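Local coordinates for protein oligogalacturonate lyase (Yersinia enterocolitica subsp. enterocolitica, PDB 3PE7) that probably cleaves short oligogalacturonates in the cytoplasm by beta-elimination, using a manganese-bearing active site on a seven-bladed beta-propeller, at residues 38-43 against 129-134; 136-141 against 193-198. All coordinates share one frame; numbering follows the deposited sequence.

Contact 1 (38-43 against 129-134)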
loop_
_atom_site.group_PDB
_atom_site.type_symbol
_atom_site.label_atom_id
_atom_site.label_comp_id
_atom_site.label_asym_id
_atom_site.label_seq_id
_atom_site.Cartn_x
_atom_site.Cartn_y
_atom_site.Cartn_z
ATOM N N PHE A 38 -1.583 -0.125 -1.984
ATOM C CA PHE A 38 -2.922 0.479 -2.037
ATOM C C PHE A 38 -3.046 1.852 -1.386
ATOM O O PHE A 38 -3.965 2.608 -1.714
ATOM C CB PHE A 38 -3.975 -0.470 -1.422
ATOM C CG PHE A 38 -3.701 -0.842 0.003
ATOM C CD1 PHE A 38 -4.151 -0.043 1.054
ATOM C CD2 PHE A 38 -2.956 -1.993 0.291
ATOM C CE1 PHE A 38 -3.875 -0.381 2.381
ATOM C CE2 PHE A 38 -2.665 -2.328 1.607
ATOM C CZ PHE A 38 -3.128 -1.529 2.650
ATOM N N TYR A 39 -2.152 2.154 -0.446
ATOM C CA TYR A 39 -2.206 3.445 0.272
ATOM C C TYR A 39 -1.423 4.564 -0.432
ATOM O O TYR A 39 -1.495 5.744 -0.009
ATOM C CB TYR A 39 -1.770 3.270 1.736
ATOM C CG TYR A 39 -0.412 2.616 1.892
ATOM C CD1 TYR A 39 -0.279 1.222 1.945
ATOM C CD2 TYR A 39 0.748 3.401 1.974
ATOM C CE1 TYR A 39 0.984 0.617 2.084
ATOM C CE2 TYR A 39 1.993 2.811 2.104
ATOM C CZ TYR A 39 2.109 1.427 2.142
ATOM O OH TYR A 39 3.355 0.857 2.283
ATOM N N GLN A 40 -0.691 4.206 -1.494
ATOM C CA GLN A 40 0.138 5.154 -2.274
ATOM C C GLN A 40 -0.610 5.642 -3.518
ATOM O O GLN A 40 -1.226 4.841 -4.247
ATOM C CB GLN A 40 1.488 4.530 -2.696
ATOM C CG GLN A 40 2.422 4.077 -1.531
ATOM C CD GLN A 40 3.140 5.243 -0.844
ATOM O OE1 GLN A 40 4.383 5.288 -0.812
ATOM N NE2 GLN A 40 2.372 6.183 -0.288
ATOM N N LYS A 41 -0.564 6.953 -3.775
ATOM C CA LYS A 41 -1.274 7.508 -4.938
ATOM C C LYS A 41 -0.785 6.931 -6.265
ATOM O O LYS A 41 0.417 7.003 -6.571
ATOM C CB LYS A 41 -1.173 9.047 -4.965
ATOM C CG LYS A 41 -1.845 9.664 -6.186
ATOM C CD LYS A 41 -1.725 11.190 -6.147
ATOM C CE LYS A 41 -2.150 11.784 -7.486
ATOM N NZ LYS A 41 -2.025 13.289 -7.479
ATOM N N CYS A 42 -1.715 6.340 -7.040
ATOM C CA CYS A 42 -1.406 5.835 -8.383
ATOM C C CYS A 42 -2.258 6.394 -9.524
ATOM O O CYS A 42 -1.857 6.309 -10.661
ATOM C CB CYS A 42 -1.454 4.290 -8.450
ATOM S SG CYS A 42 -3.048 3.555 -7.955
ATOM N N PHE A 43 -3.441 6.929 -9.210
ATOM C CA PHE A 43 -4.253 7.605 -10.206
ATOM C C PHE A 43 -3.970 9.096 -10.179
ATOM O O PHE A 43 -3.817 9.657 -9.114
ATOM C CB PHE A 43 -5.745 7.413 -9.929
ATOM C CG PHE A 43 -6.245 6.050 -10.240
ATOM C CD1 PHE A 43 -6.601 5.704 -11.543
ATOM C CD2 PHE A 43 -6.394 5.116 -9.212
ATOM C CE1 PHE A 43 -7.108 4.413 -11.822
ATOM C CE2 PHE A 43 -6.860 3.831 -9.484
ATOM C CZ PHE A 43 -7.230 3.487 -10.783
ATOM N N THR A 129 8.372 1.073 3.001
ATOM C CA THR A 129 7.947 2.085 2.042
ATOM C C THR A 129 8.099 3.496 2.629
ATOM O O THR A 129 7.730 3.723 3.765
ATOM C CB THR A 129 6.475 1.836 1.632
ATOM O OG1 THR A 129 6.360 0.503 1.090
ATOM C CG2 THR A 129 6.027 2.825 0.573
ATOM N N TRP A 130 8.652 4.412 1.843
ATOM C CA TRP A 130 8.717 5.830 2.241
ATOM C C TRP A 130 7.375 6.480 1.919
ATOM O O TRP A 130 6.840 6.284 0.811
ATOM C CB TRP A 130 9.843 6.535 1.487
ATOM C CG TRP A 130 11.179 6.034 1.884
ATOM C CD1 TRP A 130 11.813 4.924 1.407
ATOM C CD2 TRP A 130 12.049 6.603 2.873
ATOM N NE1 TRP A 130 13.038 4.768 2.034
ATOM C CE2 TRP A 130 13.204 5.786 2.938
ATOM C CE3 TRP A 130 11.962 7.719 3.715
ATOM C CZ2 TRP A 130 14.276 6.064 3.805
ATOM C CZ3 TRP A 130 13.027 7.991 4.585
ATOM C CH2 TRP A 130 14.168 7.169 4.618
ATOM N N VAL A 131 6.826 7.254 2.863
ATOM C CA VAL A 131 5.473 7.823 2.683
ATOM C C VAL A 131 5.532 9.336 2.849
ATOM O O VAL A 131 6.129 9.828 3.800
ATOM C CB VAL A 131 4.468 7.215 3.708
ATOM C CG1 VAL A 131 3.129 7.990 3.724
ATOM C CG2 VAL A 131 4.235 5.746 3.393
ATOM N N ALA A 132 4.912 10.061 1.918
ATOM C CA ALA A 132 4.965 11.525 1.955
ATOM C C ALA A 132 3.874 12.119 2.826
ATOM O O ALA A 132 2.851 11.491 3.095
ATOM C CB ALA A 132 4.879 12.099 0.543
ATOM N N ASN A 133 4.112 13.350 3.273
ATOM C CA ASN A 133 3.045 14.168 3.835
ATOM C C ASN A 133 2.097 14.659 2.725
ATOM O O ASN A 133 2.389 14.523 1.538
ATOM C CB ASN A 133 3.655 15.334 4.635
ATOM C CG ASN A 133 4.414 16.332 3.758
ATOM O OD1 ASN A 133 4.855 16.015 2.664
ATOM N ND2 ASN A 133 4.548 17.559 4.249
ATOM N N SER A 134 0.943 15.204 3.102
ATOM C CA SER A 134 -0.043 15.605 2.098
ATOM C C SER A 134 0.490 16.664 1.137
ATOM O O SER A 134 0.177 16.642 -0.057
ATOM C CB SER A 134 -1.318 16.095 2.778
ATOM O OG SER A 134 -1.957 15.032 3.464
#
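Near the centre of the seven-bladed propeller, Y39 and Q40, on the loop between strands 33-34 and 49-54, meet T129 and V131 on strand 124-132, the edge strand of another blade. The contact lies close to the metal site: the side chain of Y39 is about 8 Å from the bound manganese ion. Y39 reaches across with its phenol, and T129 comes to meet it from the opposite direction: Y39 OH lies 3.3 Å from T129 OG1, at best a weak hydrogen bond. Lower down the same ring the contact is apolar, Y39 CE2 lying 3.9 Å from V131 CG2, which arrives at the ring edge, near its plane. The valine crosses the tyrosine at about a right angle; its CG2 lies beside its own backbone N because CG1 takes the position anti to that N (chi1 169°), and this methyl is the one presented to the ring. Beside the phenol, the Q40 side chain bends at chi2 (-77°) and brings its amide up to T129 CG2 and the backbone carbonyl of W130. Other blades contribute H192, which meets the Y39 ring edge-to-face, and F87 of strand 87-88, which touches both Q40 and A132. W130, turned the other way, packs within its own sheet on L139 and E143 of strand 138-145, the neighbour of 124-132.

Contact 2 (136-141 against 193-198)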
loop_
_atom_site.group_PDB
_atom_site.type_symbol
_atom_site.label_atom_id
_atom_site.label_comp_id
_atom_site.label_asym_id
_atom_site.label_seq_id
_atom_site.Cartn_x
_atom_site.Cartn_y
_atom_site.Cartn_z
ATOM N N CYS A 136 3.485 16.902 0.133
ATOM C CA CYS A 136 4.588 16.277 -0.617
ATOM C C CYS A 136 5.855 17.139 -0.519
ATOM O O CYS A 136 6.471 17.483 -1.534
ATOM C CB CYS A 136 4.184 15.969 -2.065
ATOM S SG CYS A 136 5.191 14.671 -2.830
ATOM N N THR A 137 6.203 17.488 0.720
ATOM C CA THR A 137 7.426 18.233 1.012
ATOM C C THR A 137 8.366 17.465 1.930
ATOM O O THR A 137 9.550 17.836 2.066
ATOM C CB THR A 137 7.118 19.623 1.643
ATOM O OG1 THR A 137 6.368 19.458 2.863
ATOM C CG2 THR A 137 6.379 20.514 0.667
ATOM N N LYS A 138 7.846 16.399 2.552
ATOM C CA LYS A 138 8.582 15.568 3.520
ATOM C C LYS A 138 8.203 14.092 3.348
ATOM O O LYS A 138 7.111 13.793 2.886
ATOM C CB LYS A 138 8.279 15.980 4.964
ATOM C CG LYS A 138 8.857 17.350 5.373
ATOM C CD LYS A 138 8.381 17.764 6.745
ATOM C CE LYS A 138 6.969 18.309 6.668
ATOM N NZ LYS A 138 6.515 18.942 7.953
ATOM N N LEU A 139 9.120 13.198 3.720
ATOM C CA LEU A 139 8.871 11.747 3.721
ATOM C C LEU A 139 9.206 11.163 5.073
ATOM O O LEU A 139 10.108 11.655 5.760
ATOM C CB LEU A 139 9.784 11.048 2.714
ATOM C CG LEU A 139 9.750 11.313 1.223
ATOM C CD1 LEU A 139 10.836 10.442 0.600
ATOM C CD2 LEU A 139 8.396 10.980 0.621
ATOM N N VAL A 140 8.469 10.124 5.469
ATOM C CA VAL A 140 8.891 9.279 6.587
ATOM C C VAL A 140 9.208 7.865 6.085
ATOM O O VAL A 140 8.590 7.377 5.135
ATOM C CB VAL A 140 7.892 9.228 7.770
ATOM C CG1 VAL A 140 7.981 10.525 8.590
ATOM C CG2 VAL A 140 6.450 8.975 7.304
ATOM N N GLY A 141 10.187 7.232 6.733
ATOM C CA GLY A 141 10.582 5.861 6.392
ATOM C C GLY A 141 11.435 5.264 7.488
ATOM O O GLY A 141 11.848 5.967 8.410
ATOM N N PRO A 193 5.823 3.538 8.786
ATOM C CA PRO A 193 5.522 4.907 9.228
ATOM C C PRO A 193 4.679 5.633 8.182
ATOM O O PRO A 193 4.957 5.536 6.992
ATOM C CB PRO A 193 6.907 5.550 9.362
ATOM C CG PRO A 193 7.755 4.796 8.358
ATOM C CD PRO A 193 7.254 3.380 8.452
ATOM N N ILE A 194 3.648 6.345 8.631
ATOM C CA ILE A 194 2.728 7.007 7.716
ATOM C C ILE A 194 2.336 8.362 8.323
ATOM O O ILE A 194 1.767 8.407 9.422
ATOM C CB ILE A 194 1.471 6.123 7.426
ATOM C CG1 ILE A 194 0.992 5.408 8.696
ATOM C CG2 ILE A 194 1.766 5.093 6.269
ATOM C CD1 ILE A 194 -0.322 4.599 8.592
ATOM N N TYR A 195 2.670 9.444 7.626
ATOM C CA TYR A 195 2.181 10.793 7.996
ATOM C C TYR A 195 0.646 10.779 8.034
ATOM O O TYR A 195 0.016 10.226 7.137
ATOM C CB TYR A 195 2.621 11.838 6.964
ATOM C CG TYR A 195 3.882 12.600 7.310
ATOM C CD1 TYR A 195 5.026 12.501 6.506
ATOM C CD2 TYR A 195 3.918 13.458 8.415
ATOM C CE1 TYR A 195 6.192 13.220 6.822
ATOM C CE2 TYR A 195 5.050 14.164 8.734
ATOM C CZ TYR A 195 6.184 14.049 7.936
ATOM O OH TYR A 195 7.297 14.773 8.260
ATOM N N ARG A 196 0.049 11.406 9.051
ATOM C CA ARG A 196 -1.395 11.640 9.041
ATOM C C ARG A 196 -1.706 12.644 7.928
ATOM O O ARG A 196 -1.117 13.727 7.902
ATOM C CB ARG A 196 -1.861 12.213 10.379
ATOM C CG ARG A 196 -3.384 12.463 10.423
ATOM C CD ARG A 196 -3.813 12.932 11.822
ATOM N NE ARG A 196 -5.264 13.151 11.913
ATOM C CZ ARG A 196 -5.841 13.825 12.912
ATOM N NH1 ARG A 196 -7.159 13.961 12.961
ATOM N NH2 ARG A 196 -5.087 14.369 13.870
ATOM N N PRO A 197 -2.618 12.289 6.992
ATOM C CA PRO A 197 -2.982 13.272 5.978
ATOM C C PRO A 197 -3.427 14.600 6.617
ATOM O O PRO A 197 -4.223 14.596 7.560
ATOM C CB PRO A 197 -4.149 12.605 5.246
ATOM C CG PRO A 197 -3.883 11.143 5.361
ATOM C CD PRO A 197 -3.286 10.994 6.759
ATOM N N TYR A 198 -2.888 15.706 6.099
ATOM C CA TYR A 198 -3.233 17.091 6.525
ATOM C C TYR A 198 -2.853 17.430 7.957
ATOM O O TYR A 198 -3.300 18.457 8.506
ATOM C CB TYR A 198 -4.726 17.399 6.233
ATOM C CG TYR A 198 -5.104 16.961 4.836
ATOM C CD1 TYR A 198 -4.667 17.669 3.723
ATOM C CD2 TYR A 198 -5.841 15.797 4.626
ATOM C CE1 TYR A 198 -4.986 17.243 2.440
ATOM C CE2 TYR A 198 -6.152 15.358 3.357
ATOM C CZ TYR A 198 -5.728 16.073 2.270
ATOM O OH TYR A 198 -6.055 15.645 1.003
#
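Strands 138-141 and 193-196 run roughly antiparallel, 144° between their directions and 6.2 Å apart at closest approach, yet no hydrogen bond joins them; they belong to two different four-stranded sheets, neighbouring blades of the propeller. Side chains therefore do the joining. V140 is central and uses both its methyls: CG2 lies 4.0 Å from P193 CB, while CG1 approaches the Y195 ring obliquely in an off-centre CH-pi contact, 4.2 Å from the centroid and 30° from the ring normal. With chi1 at -76°, CG1 stands beside the backbone N of V140 and is thereby turned to the tyrosine. The Y195 ring reaches across toward strand 138-141, its CE1 coming 4.0 Å from L139 C. The backbone N of Y195 is buried here without a polar partner in the model. At the far end of the ring, the aliphatic part of K138 crosses the tyrosine at about a right angle, with K138 CD 3.5 Å from Y195 OH. Both polar ends then turn to E223, which accepts a hydrogen bond from Y195 OH and forms a salt bridge with K138 NZ, itself also paired with D200. At the other end of the interface, P193 CG rests 3.6 Å from G141 CA.

Overall arrangement
From the N terminus, the chain first lays down the 38-43 loop and then passes through 85 residues, strand-rich and without helix, before contact 1 closes on 129-134. Contact 2 opens almost at once at 136-141 and closes 51 residues later at 193-198, so the two loops follow in series and neither nest nor cross. The short turn around 133-137 joins strands 124-132 and 138-145, adjacent in one sheet and paired through V131 N and V140 O. That sheet thus faces the central loop through contact 1 and the next blade through contact 2. Their centres are 9 Å apart, and S134 OG, probably hydrogen-bonded to Y198 N, links them directly.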